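Side-chain contacts in putative beta-glucosidase (Bifidobacterium adolescentis, PDB 5WAB), which hydrolyses beta-glucosidic bonds as a family 3 glycoside hydrolase of this gut bifidobacterium: residues K17-S22 against Q30-K35; H237-S242 against P252-D257; I334-E339 against T360-T365; G465-W470 against A481-G486. All coordinates share one frame; numbering follows the deposited sequence.

The four contacts form two pairs at distant parts of the chain. Contacts 1 and 2, with centres 14 Å apart, meet directly: Ser-22 OG lies 2.6 Å from Asp-257 OD1, a probable hydrogen bond from segment 17-22 to segment 252-257. Contacts 3 and 4, with centres 12 Å apart, reach the same mixed sheet in the C-terminal domain, and Phe-362 CZ touches Ile-484 CD1 at 3.8 Å. The pairs stay well separated, the nearest atoms of contacts 2 and 4 being about 30 Å apart. They differ in chemistry too: contact 2 is polar and built on a salt bridge, while contacts 3 and 4 are apolar packing.

Contact 1 of 4, residues K17-S22 against Q30-K35; sequences KASLTS and QGVEAK
Gln-30 lays its aliphatic part against the turn carrying Ser-19 and Ser-22. Its CG stands 3.2 Å from Ser-19 O, and its CB is 3.3 Å from Ser-22 O. The chain leaves with CG trans to the backbone N (chi1 176°) and then bends at chi2 (57°), which folds the amide back so that NE2 donates to Gly-31 O at 3.0 Å. This donor stands well above the carbonyl plane, away from a lone pair. At the other end of the amide, one water lies within bonding distance of both OE1 and Ser-22 OG, though it has more acceptors in reach than protons to give; that hydroxyl is also bonded to Asp-257. A second water links Leu-20 O with Gln-30 N. Beside these polar links, Leu-20 CD2 meets Val-32 CG2 at 3.7 Å, the two side chains crossing at about a right angle. Ser-19 OG turns to Glu-16 O for its hydrogen bond and merely packs on Gln-30 CG. With an alanine here in place of Gln-30, the water at Ser-22 OG would probably lose its amide partner and Ser-19 its cover. Ser-19 to Ser-22 form a type I beta turn, packed here against the irregular chain that leads to strand 41-44 of the barrel.

Contact 2 of 4, residues H237-S242 against P252-D257; sequences HDRVAS and PPSYTD
Arg-239 reaches Asp-257 and Thr-256 with the edge of its guanidinium, and charge is the first kind of interaction to consider. NH1 donates to Asp-257 OD1 at 3.0 Å with an N-H...O angle of 156°, while NH2 reaches the same OD1 at 3.3 Å. The grip is thus end-on with two nitrogens on one oxygen, which is met on its anti side. The carboxylate plane stands 84° from that of the guanidinium, so this is not the flat, two-oxygen pairing.

Hydrogen bonds to uncharged acceptors extend the set. NH1 also donates to Thr-256 OG1 at 3.0 Å, close to the guanidinium plane, and OG1 in turn donates to Ser-254 OG at 2.7 Å, which is also hydrogen-bonded to Glu-250.

Packing follows from the same conformation: CG, set anti to the carbonyl carbon (chi1 -73°), lies 3.3 Å from Thr-256 OG1, and bends at chi2 and chi3 curl the chain so that the guanidinium edge comes back to Thr-256 and Asp-257. Gln-259 and Ile-260 of helix 257-265 touch the arginine too. One residue earlier, Asp-238 is the N-cap of helix 239-245, through a weak bond from Ala-241 N to OD1.

A leucine in place of Arg-239 is likely to leave the Asp-257 carboxylate without its opposite charge and Thr-256 OG1 without its donor.

Asp-257 OD1 thus takes two donors from the arginine and a further bond from Ser-22. So many donors on one oxygen would be expected to favour the ionised carboxylate, and they join this loop to both helix 239-245 and the N-terminal segment.

Contact 3 of 4, residues I334-E339 against T360-T365; sequences IAVIGE and TSFLDT
Val-336 supplies the largest share of the buried surface, wedging its two methyls toward Leu-363 and Phe-362 of the helix. Its first torsion, with CG1 trans to the backbone N (chi1 175°), sets CG1 toward Leu-363 and CG2 toward Phe-362. CG1 touches Leu-363 CD2 at 3.7 Å. The two side chains run past each other in opposite directions, and CD2 also comes within 4.1 Å of Val-336 CB, so one leucine methyl makes this whole side of the contact.

The other methyl, Val-336 CG2, meets Phe-362 at its ring edge, near the ring plane, with CE2 4.3 Å away. The approach is looser than that of the leucine.

Both partners sit in the first turn of helix 362-368, whose start is well defined: Ser-361 is the N-cap, its OG accepting from Asp-364 N at 3.2 Å along a nearly straight line (173°).

In the fold, strand 334-337 runs between parallel strands 403-409 and 373-376, and the helix forms the crossover to 373-376, a beta-alpha-beta unit. Val-336 and Leu-363 both touch Phe-375 of that strand, Phe-362 reaches across to Phe-407 and to helix 476-484, and Ile-337, pointing away from helix 362-368, packs on helix 388-399.

Contact 4 of 4, residues G465-W470 against A481-G486; sequences GILESW and ADVIFG
Leu-467 packing on Val-483 and Ile-484 is a helix-on-sheet contact in the C-terminal alpha/beta domain of the family 3 fold. Strand 465-468 belongs to the mixed six-stranded sheet, antiparallel to strand 317-321 and parallel to 444-449, and helix 476-484 follows it in the chain and comes back over the sheet.

The evidence is wholly apolar and modest in extent. One methyl, Leu-467 CD2, makes both touches: it lies 4.2 Å from Val-483 CG1 and equally 4.2 Å from Ile-484 CG1, so it rests between two consecutive residues of the helix. Leu-467 extends with CG trans to its backbone N (chi1 -171°), which carries the branch out from the sheet to the helix. Val-447 of the neighbouring strand touches Ile-484, and Ile-313 of helix 301-313 touches Val-483, so both helix residues have further apolar cover.

Past these residues the helix stops. Phe-485 is the first to leave helical angles, and Gly-486, with positive phi, donates its N to Val-483 O at 3.2 Å; the same carbonyl is bonded to Tyr-548 OH.

Just beyond Leu-467, where the strand ends, Glu-468 bonds to the chain that follows: its OE1 accepts from Trp-470 N at 2.8 Å, while its CG sits 3.4 Å above the plane of the Trp-470 ring, displaced from the ring centre.

Contact 1 of 4, residues K17-S22 against Q30-K35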
loop_
_atom_site.group_PDB
_atom_site.type_symbol
_atom_site.label_atom_id
_atom_site.label_comp_id
_atom_site.label_asym_id
_atom_site.label_seq_id
_atom_site.Cartn_x
_atom_site.Cartn_y
_atom_site.Cartn_z
ATOM N N LYS A 17 -24.949 12.612 23.586
ATOM C CA LYS A 17 -24.911 11.874 22.329
ATOM C C LYS A 17 -24.225 12.683 21.237
ATOM O O LYS A 17 -23.343 12.177 20.530
ATOM C CB LYS A 17 -26.328 11.513 21.887
ATOM C CG LYS A 17 -27.040 10.502 22.746
ATOM C CD LYS A 17 -28.412 10.227 22.151
ATOM C CE LYS A 17 -29.241 9.348 23.044
ATOM N NZ LYS A 17 -30.600 9.136 22.478
ATOM N N ALA A 18 -24.619 13.952 21.086
ATOM C CA ALA A 18 -24.048 14.788 20.038
ATOM C C ALA A 18 -22.570 15.059 20.267
ATOM O O ALA A 18 -21.811 15.179 19.299
ATOM C CB ALA A 18 -24.816 16.104 19.928
ATOM N N SER A 19 -22.132 15.153 21.526
ATOM C CA SER A 19 -20.717 15.418 21.765
ATOM C C SER A 19 -19.854 14.264 21.277
ATOM O O SER A 19 -18.720 14.482 20.837
ATOM C CB SER A 19 -20.448 15.692 23.248
ATOM O OG SER A 19 -20.679 14.548 24.047
ATOM N N LEU A 20 -20.374 13.036 21.332
ATOM C CA LEU A 20 -19.599 11.882 20.896
ATOM C C LEU A 20 -19.293 11.912 19.404
ATOM O O LEU A 20 -18.380 11.207 18.960
ATOM C CB LEU A 20 -20.345 10.591 21.233
ATOM C CG LEU A 20 -20.451 10.192 22.699
ATOM C CD1 LEU A 20 -21.193 8.877 22.786
ATOM C CD2 LEU A 20 -19.080 10.077 23.346
ATOM N N THR A 21 -20.027 12.706 18.628
ATOM C CA THR A 21 -19.858 12.746 17.184
ATOM C C THR A 21 -18.723 13.669 16.746
ATOM O O THR A 21 -18.595 13.949 15.544
ATOM C CB THR A 21 -21.177 13.152 16.519
ATOM O OG1 THR A 21 -21.505 14.501 16.865
ATOM C CG2 THR A 21 -22.291 12.242 17.011
ATOM N N SER A 22 -17.912 14.140 17.693
ATOM C CA SER A 22 -16.705 14.902 17.405
ATOM C C SER A 22 -15.755 14.733 18.579
ATOM O O SER A 22 -16.185 14.635 19.729
ATOM C CB SER A 22 -17.001 16.385 17.166
ATOM O OG SER A 22 -17.439 17.002 18.360
ATOM N N GLN A 30 -14.253 11.998 22.155
ATOM C CA GLN A 30 -15.014 12.773 23.126
ATOM C C GLN A 30 -15.126 11.979 24.417
ATOM O O GLN A 30 -15.644 10.858 24.425
ATOM C CB GLN A 30 -16.403 13.115 22.597
ATOM C CG GLN A 30 -17.277 13.842 23.617
ATOM C CD GLN A 30 -16.656 15.142 24.133
ATOM O OE1 GLN A 30 -16.306 16.036 23.353
ATOM N NE2 GLN A 30 -16.531 15.256 25.455
ATOM N N GLY A 31 -14.631 12.547 25.503
ATOM C CA GLY A 31 -14.756 11.891 26.782
ATOM C C GLY A 31 -16.005 12.297 27.533
ATOM O O GLY A 31 -16.211 13.481 27.817
ATOM N N VAL A 32 -16.865 11.322 27.819
ATOM C CA VAL A 32 -17.965 11.505 28.755
ATOM C C VAL A 32 -17.576 10.691 29.983
ATOM O O VAL A 32 -18.164 9.639 30.262
ATOM C CB VAL A 32 -19.310 11.048 28.160
ATOM C CG1 VAL A 32 -20.475 11.550 29.009
ATOM C CG2 VAL A 32 -19.449 11.507 26.717
ATOM N N GLU A 33 -16.545 11.159 30.700
ATOM C CA GLU A 33 -16.006 10.399 31.824
ATOM C C GLU A 33 -17.030 10.217 32.935
ATOM O O GLU A 33 -16.941 9.252 33.703
ATOM C CB GLU A 33 -14.745 11.069 32.367
ATOM C CG GLU A 33 -13.473 10.779 31.574
ATOM C CD GLU A 33 -13.261 11.750 30.424
ATOM O OE1 GLU A 33 -14.114 12.648 30.236
ATOM O OE2 GLU A 33 -12.240 11.618 29.710
ATOM N N ALA A 34 -18.007 11.122 33.042
ATOM C CA ALA A 34 -19.015 11.003 34.091
ATOM C C ALA A 34 -19.888 9.771 33.912
ATOM O O ALA A 34 -20.538 9.339 34.869
ATOM C CB ALA A 34 -19.893 12.253 34.126
ATOM N N LYS A 35 -19.923 9.199 32.713
ATOM C CA LYS A 35 -20.765 8.047 32.440
ATOM C C LYS A 35 -19.937 6.898 31.884
ATOM O O LYS A 35 -20.453 6.038 31.166
ATOM C CB LYS A 35 -21.914 8.423 31.509
ATOM C CG LYS A 35 -22.823 9.462 32.148
ATOM C CD LYS A 35 -24.106 9.663 31.381
ATOM C CE LYS A 35 -25.041 10.564 32.143
ATOM N NZ LYS A 35 -26.306 10.761 31.396
HETATM O O HOH W 1 -15.877 10.195 20.297
HETATM O O HOH W 2 -16.844 16.901 20.839
#

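Contact 2 of 4, residues H237-S242 against P252-D257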
loop_
_atom_site.group_PDB
_atom_site.type_symbol
_atom_site.label_atom_id
_atom_site.label_comp_id
_atom_site.label_asym_id
_atom_site.label_seq_id
_atom_site.Cartn_x
_atom_site.Cartn_y
_atom_site.Cartn_z
ATOM N N HIS A 237 -17.288 19.256 6.450
ATOM C CA HIS A 237 -17.676 20.622 6.116
ATOM C C HIS A 237 -19.087 20.975 6.561
ATOM O O HIS A 237 -19.363 22.147 6.830
ATOM C CB HIS A 237 -17.562 20.841 4.604
ATOM C CG HIS A 237 -16.166 20.701 4.083
ATOM N ND1 HIS A 237 -15.059 20.755 4.902
ATOM C CD2 HIS A 237 -15.700 20.467 2.833
ATOM C CE1 HIS A 237 -13.970 20.583 4.176
ATOM N NE2 HIS A 237 -14.331 20.403 2.918
ATOM N N ASP A 238 -19.979 19.990 6.626
ATOM C CA ASP A 238 -21.364 20.172 7.050
ATOM C C ASP A 238 -21.650 19.148 8.139
ATOM O O ASP A 238 -21.790 17.957 7.844
ATOM C CB ASP A 238 -22.325 19.998 5.870
ATOM C CG ASP A 238 -23.697 20.579 6.134
ATOM O OD1 ASP A 238 -24.138 20.595 7.303
ATOM O OD2 ASP A 238 -24.342 21.015 5.160
ATOM N N ARG A 239 -21.744 19.609 9.390
ATOM C CA ARG A 239 -21.918 18.690 10.511
ATOM C C ARG A 239 -23.147 17.812 10.319
ATOM O O ARG A 239 -23.083 16.590 10.490
ATOM C CB ARG A 239 -22.016 19.465 11.822
ATOM C CG ARG A 239 -20.709 20.068 12.312
ATOM C CD ARG A 239 -19.641 19.011 12.559
ATOM N NE ARG A 239 -20.102 17.909 13.404
ATOM C CZ ARG A 239 -20.108 17.924 14.734
ATOM N NH1 ARG A 239 -19.697 18.999 15.394
ATOM N NH2 ARG A 239 -20.539 16.864 15.411
ATOM N N VAL A 240 -24.282 18.419 9.973
ATOM C CA VAL A 240 -25.516 17.653 9.838
ATOM C C VAL A 240 -25.437 16.719 8.637
ATOM O O VAL A 240 -25.797 15.537 8.728
ATOM C CB VAL A 240 -26.726 18.601 9.737
ATOM C CG1 VAL A 240 -28.015 17.811 9.600
ATOM C CG2 VAL A 240 -26.781 19.500 10.943
ATOM N N ALA A 241 -24.941 17.222 7.503
ATOM C CA ALA A 241 -24.869 16.396 6.301
ATOM C C ALA A 241 -23.936 15.209 6.495
ATOM O O ALA A 241 -24.251 14.089 6.073
ATOM C CB ALA A 241 -24.426 17.239 5.109
ATOM N N SER A 242 -22.790 15.429 7.145
ATOM C CA SER A 242 -21.848 14.335 7.371
ATOM C C SER A 242 -22.450 13.262 8.267
ATOM O O SER A 242 -22.313 12.066 7.989
ATOM C CB SER A 242 -20.547 14.868 7.975
ATOM O OG SER A 242 -19.873 15.721 7.066
ATOM N N PRO A 252 -10.600 17.461 13.387
ATOM C CA PRO A 252 -10.651 17.765 14.817
ATOM C C PRO A 252 -11.968 18.455 15.135
ATOM O O PRO A 252 -12.664 18.857 14.202
ATOM C CB PRO A 252 -9.455 18.698 15.015
ATOM C CG PRO A 252 -9.356 19.427 13.723
ATOM C CD PRO A 252 -9.760 18.426 12.654
ATOM N N PRO A 253 -12.331 18.551 16.409
ATOM C CA PRO A 253 -13.590 19.218 16.759
ATOM C C PRO A 253 -13.545 20.699 16.413
ATOM O O PRO A 253 -12.644 21.430 16.829
ATOM C CB PRO A 253 -13.701 18.994 18.272
ATOM C CG PRO A 253 -12.287 18.783 18.721
ATOM C CD PRO A 253 -11.626 18.046 17.598
ATOM N N SER A 254 -14.535 21.139 15.646
ATOM C CA SER A 254 -14.744 22.552 15.377
ATOM C C SER A 254 -15.616 23.215 16.433
ATOM O O SER A 254 -15.966 24.393 16.287
ATOM C CB SER A 254 -15.357 22.729 13.987
ATOM O OG SER A 254 -16.553 21.984 13.869
ATOM N N TYR A 255 -15.958 22.483 17.494
ATOM C CA TYR A 255 -16.830 22.969 18.565
ATOM C C TYR A 255 -18.177 23.418 18.000
ATOM O O TYR A 255 -18.659 24.523 18.256
ATOM C CB TYR A 255 -16.142 24.071 19.375
ATOM C CG TYR A 255 -14.924 23.541 20.102
ATOM C CD1 TYR A 255 -13.682 23.490 19.481
ATOM C CD2 TYR A 255 -15.025 23.048 21.394
ATOM C CE1 TYR A 255 -12.573 22.985 20.138
ATOM C CE2 TYR A 255 -13.924 22.537 22.056
ATOM C CZ TYR A 255 -12.702 22.509 21.425
ATOM O OH TYR A 255 -11.604 22.002 22.084
ATOM N N THR A 256 -18.805 22.513 17.239
ATOM C CA THR A 256 -20.083 22.755 16.584
ATOM C C THR A 256 -21.058 21.618 16.859
ATOM O O THR A 256 -21.951 21.352 16.048
ATOM C CB THR A 256 -19.916 22.938 15.072
ATOM O OG1 THR A 256 -19.145 21.855 14.534
ATOM C CG2 THR A 256 -19.238 24.272 14.742
ATOM N N ASP A 257 -20.906 20.937 18.000
ATOM C CA ASP A 257 -21.853 19.885 18.351
ATOM C C ASP A 257 -23.251 20.437 18.562
ATOM O O ASP A 257 -24.223 19.684 18.457
ATOM C CB ASP A 257 -21.410 19.139 19.606
ATOM C CG ASP A 257 -20.094 18.438 19.430
ATOM O OD1 ASP A 257 -19.696 18.199 18.269
ATOM O OD2 ASP A 257 -19.460 18.123 20.457
#

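Contact 3 of 4, residues I334-E339 against T360-T365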
loop_
_atom_site.group_PDB
_atom_site.type_symbol
_atom_site.label_atom_id
_atom_site.label_comp_id
_atom_site.label_asym_id
_atom_site.label_seq_id
_atom_site.Cartn_x
_atom_site.Cartn_y
_atom_site.Cartn_z
ATOM N N ILE A 334 35.983 -1.811 0.014
ATOM C CA ILE A 334 34.700 -1.204 -0.308
ATOM C C ILE A 334 34.862 0.305 -0.366
ATOM O O ILE A 334 35.557 0.905 0.468
ATOM C CB ILE A 334 33.635 -1.610 0.729
ATOM C CG1 ILE A 334 33.736 -3.093 1.095
ATOM C CG2 ILE A 334 32.237 -1.304 0.204
ATOM C CD1 ILE A 334 33.498 -4.015 -0.086
ATOM N N ALA A 335 34.242 0.914 -1.361
ATOM C CA ALA A 335 34.124 2.362 -1.448
ATOM C C ALA A 335 32.652 2.720 -1.332
ATOM O O ALA A 335 31.859 2.397 -2.221
ATOM C CB ALA A 335 34.702 2.886 -2.754
ATOM N N VAL A 336 32.283 3.377 -0.244
ATOM C CA VAL A 336 30.903 3.781 -0.025
ATOM C C VAL A 336 30.795 5.254 -0.395
ATOM O O VAL A 336 31.512 6.097 0.158
ATOM C CB VAL A 336 30.461 3.519 1.422
ATOM C CG1 VAL A 336 29.062 4.059 1.648
ATOM C CG2 VAL A 336 30.520 2.029 1.733
ATOM N N ILE A 337 29.920 5.559 -1.354
ATOM C CA ILE A 337 29.748 6.910 -1.879
ATOM C C ILE A 337 28.274 7.284 -1.816
ATOM O O ILE A 337 27.402 6.474 -2.143
ATOM C CB ILE A 337 30.282 7.040 -3.323
ATOM C CG1 ILE A 337 31.765 6.676 -3.388
ATOM C CG2 ILE A 337 30.078 8.448 -3.858
ATOM C CD1 ILE A 337 32.335 6.764 -4.775
ATOM N N GLY A 338 27.999 8.515 -1.397
ATOM C CA GLY A 338 26.622 8.996 -1.324
ATOM C C GLY A 338 26.266 9.350 0.106
ATOM O O GLY A 338 26.417 8.552 1.031
ATOM N N GLU A 339 25.774 10.581 0.282
ATOM C CA GLU A 339 25.445 11.091 1.610
ATOM C C GLU A 339 24.341 10.279 2.281
ATOM O O GLU A 339 24.206 10.327 3.508
ATOM C CB GLU A 339 25.049 12.568 1.510
ATOM C CG GLU A 339 24.811 13.269 2.839
ATOM C CD GLU A 339 26.011 13.193 3.757
ATOM O OE1 GLU A 339 27.151 13.277 3.252
ATOM O OE2 GLU A 339 25.817 13.058 4.984
ATOM N N THR A 360 20.690 3.165 13.184
ATOM C CA THR A 360 22.107 3.075 12.845
ATOM C C THR A 360 22.252 3.124 11.333
ATOM O O THR A 360 21.685 2.287 10.622
ATOM C CB THR A 360 22.737 1.796 13.409
ATOM O OG1 THR A 360 22.634 1.793 14.839
ATOM C CG2 THR A 360 24.206 1.697 13.012
ATOM N N SER A 361 23.021 4.092 10.847
ATOM C CA SER A 361 23.189 4.263 9.416
ATOM C C SER A 361 23.963 3.091 8.818
ATOM O O SER A 361 24.488 2.224 9.522
ATOM C CB SER A 361 23.908 5.577 9.123
ATOM O OG SER A 361 25.250 5.522 9.575
ATOM N N PHE A 362 24.040 3.084 7.489
ATOM C CA PHE A 362 24.787 2.036 6.806
ATOM C C PHE A 362 26.271 2.133 7.129
ATOM O O PHE A 362 26.941 1.108 7.306
ATOM C CB PHE A 362 24.552 2.122 5.298
ATOM C CG PHE A 362 25.168 0.992 4.522
ATOM C CD1 PHE A 362 24.614 -0.279 4.567
ATOM C CD2 PHE A 362 26.302 1.200 3.749
ATOM C CE1 PHE A 362 25.174 -1.320 3.855
ATOM C CE2 PHE A 362 26.870 0.157 3.034
ATOM C CZ PHE A 362 26.304 -1.105 3.087
ATOM N N LEU A 363 26.794 3.360 7.229
ATOM C CA LEU A 363 28.200 3.549 7.573
ATOM C C LEU A 363 28.503 3.026 8.972
ATOM O O LEU A 363 29.442 2.243 9.166
ATOM C CB LEU A 363 28.575 5.029 7.462
ATOM C CG LEU A 363 28.784 5.598 6.056
ATOM C CD1 LEU A 363 29.303 7.020 6.147
ATOM C CD2 LEU A 363 29.732 4.725 5.243
ATOM N N ASP A 364 27.725 3.459 9.966
ATOM C CA ASP A 364 27.929 2.964 11.321
ATOM C C ASP A 364 27.690 1.464 11.414
ATOM O O ASP A 364 28.258 0.802 12.291
ATOM C CB ASP A 364 27.031 3.716 12.299
ATOM C CG ASP A 364 27.425 5.168 12.444
ATOM O OD1 ASP A 364 28.580 5.502 12.106
ATOM O OD2 ASP A 364 26.586 5.975 12.895
ATOM N N THR A 365 26.872 0.902 10.521
ATOM C CA THR A 365 26.665 -0.542 10.544
ATOM C C THR A 365 27.920 -1.269 10.084
ATOM O O THR A 365 28.367 -2.225 10.727
ATOM C CB THR A 365 25.467 -0.932 9.673
ATOM O OG1 THR A 365 24.274 -0.329 10.188
ATOM C CG2 THR A 365 25.284 -2.440 9.671
#

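Contact 4 of 4, residues G465-W470 against A481-G486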
loop_
_atom_site.group_PDB
_atom_site.type_symbol
_atom_site.label_atom_id
_atom_site.label_comp_id
_atom_site.label_asym_id
_atom_site.label_seq_id
_atom_site.Cartn_x
_atom_site.Cartn_y
_atom_site.Cartn_z
ATOM N N GLY A 465 24.970 -3.470 -10.413
ATOM C CA GLY A 465 23.944 -3.896 -9.487
ATOM C C GLY A 465 23.079 -2.732 -9.053
ATOM O O GLY A 465 23.600 -1.652 -8.754
ATOM N N ILE A 466 21.761 -2.930 -9.037
ATOM C CA ILE A 466 20.800 -1.902 -8.650
ATOM C C ILE A 466 19.852 -2.501 -7.622
ATOM O O ILE A 466 19.074 -3.412 -7.937
ATOM C CB ILE A 466 20.018 -1.335 -9.841
ATOM C CG1 ILE A 466 20.976 -0.751 -10.873
ATOM C CG2 ILE A 466 19.014 -0.285 -9.381
ATOM C CD1 ILE A 466 20.282 -0.207 -12.085
ATOM N N LEU A 467 19.920 -1.999 -6.399
ATOM C CA LEU A 467 19.051 -2.428 -5.318
ATOM C C LEU A 467 18.100 -1.283 -4.996
ATOM O O LEU A 467 18.543 -0.200 -4.599
ATOM C CB LEU A 467 19.869 -2.836 -4.093
ATOM C CG LEU A 467 19.093 -3.512 -2.968
ATOM C CD1 LEU A 467 18.517 -4.828 -3.458
ATOM C CD2 LEU A 467 20.010 -3.743 -1.786
ATOM N N GLU A 468 16.808 -1.503 -5.220
ATOM C CA GLU A 468 15.776 -0.527 -4.878
ATOM C C GLU A 468 15.310 -0.809 -3.451
ATOM O O GLU A 468 14.591 -1.784 -3.205
ATOM C CB GLU A 468 14.623 -0.592 -5.876
ATOM C CG GLU A 468 13.358 0.163 -5.471
ATOM C CD GLU A 468 13.573 1.650 -5.232
ATOM O OE1 GLU A 468 14.079 2.016 -4.150
ATOM O OE2 GLU A 468 13.220 2.454 -6.121
ATOM N N SER A 469 15.724 0.040 -2.511
ATOM C CA SER A 469 15.450 -0.178 -1.097
ATOM C C SER A 469 14.352 0.724 -0.553
ATOM O O SER A 469 14.081 0.677 0.650
ATOM C CB SER A 469 16.729 0.016 -0.271
ATOM O OG SER A 469 17.242 1.329 -0.403
ATOM N N TRP A 470 13.720 1.535 -1.406
ATOM C CA TRP A 470 12.613 2.411 -1.034
ATOM C C TRP A 470 12.899 3.198 0.238
ATOM O O TRP A 470 13.891 3.931 0.316
ATOM C CB TRP A 470 11.332 1.594 -0.858
ATOM C CG TRP A 470 10.938 0.821 -2.072
ATOM C CD1 TRP A 470 11.043 -0.524 -2.252
ATOM C CD2 TRP A 470 10.365 1.344 -3.279
ATOM N NE1 TRP A 470 10.573 -0.873 -3.494
ATOM C CE2 TRP A 470 10.151 0.255 -4.144
ATOM C CE3 TRP A 470 10.015 2.628 -3.711
ATOM C CZ2 TRP A 470 9.604 0.405 -5.419
ATOM C CZ3 TRP A 470 9.472 2.780 -4.973
ATOM C CH2 TRP A 470 9.272 1.672 -5.814
ATOM N N ALA A 481 23.212 -4.183 5.210
ATOM C CA ALA A 481 24.433 -4.965 5.354
ATOM C C ALA A 481 24.168 -6.448 5.142
ATOM O O ALA A 481 24.955 -7.141 4.484
ATOM C CB ALA A 481 25.049 -4.723 6.731
ATOM N N ASP A 482 23.051 -6.949 5.677
ATOM C CA ASP A 482 22.729 -8.369 5.554
ATOM C C ASP A 482 22.455 -8.765 4.107
ATOM O O ASP A 482 22.831 -9.861 3.676
ATOM C CB ASP A 482 21.527 -8.703 6.436
ATOM C CG ASP A 482 21.853 -8.644 7.912
ATOM O OD1 ASP A 482 23.036 -8.433 8.256
ATOM O OD2 ASP A 482 20.921 -8.801 8.730
ATOM N N VAL A 483 21.811 -7.891 3.339
ATOM C CA VAL A 483 21.488 -8.226 1.958
ATOM C C VAL A 483 22.705 -8.044 1.060
ATOM O O VAL A 483 23.059 -8.934 0.280
ATOM C CB VAL A 483 20.297 -7.381 1.468
ATOM C CG1 VAL A 483 20.109 -7.558 -0.029
ATOM C CG2 VAL A 483 19.027 -7.764 2.222
ATOM N N ILE A 484 23.368 -6.893 1.176
ATOM C CA ILE A 484 24.485 -6.566 0.293
ATOM C C ILE A 484 25.637 -7.541 0.500
ATOM O O ILE A 484 26.331 -7.917 -0.454
ATOM C CB ILE A 484 24.920 -5.106 0.523
ATOM C CG1 ILE A 484 23.827 -4.151 0.036
ATOM C CG2 ILE A 484 26.256 -4.816 -0.145
ATOM C CD1 ILE A 484 24.077 -2.698 0.384
ATOM N N PHE A 485 25.843 -7.991 1.735
ATOM C CA PHE A 485 26.941 -8.893 2.047
ATOM C C PHE A 485 26.492 -10.339 2.168
ATOM O O PHE A 485 27.264 -11.182 2.636
ATOM C CB PHE A 485 27.656 -8.434 3.314
ATOM C CG PHE A 485 28.387 -7.142 3.138
ATOM C CD1 PHE A 485 29.661 -7.123 2.598
ATOM C CD2 PHE A 485 27.787 -5.943 3.467
ATOM C CE1 PHE A 485 30.334 -5.935 2.415
ATOM C CE2 PHE A 485 28.453 -4.751 3.284
ATOM C CZ PHE A 485 29.730 -4.746 2.759
ATOM N N GLY A 486 25.260 -10.639 1.771
ATOM C CA GLY A 486 24.858 -12.011 1.569
ATOM C C GLY A 486 24.457 -12.768 2.808
ATOM O O GLY A 486 24.309 -13.992 2.738
#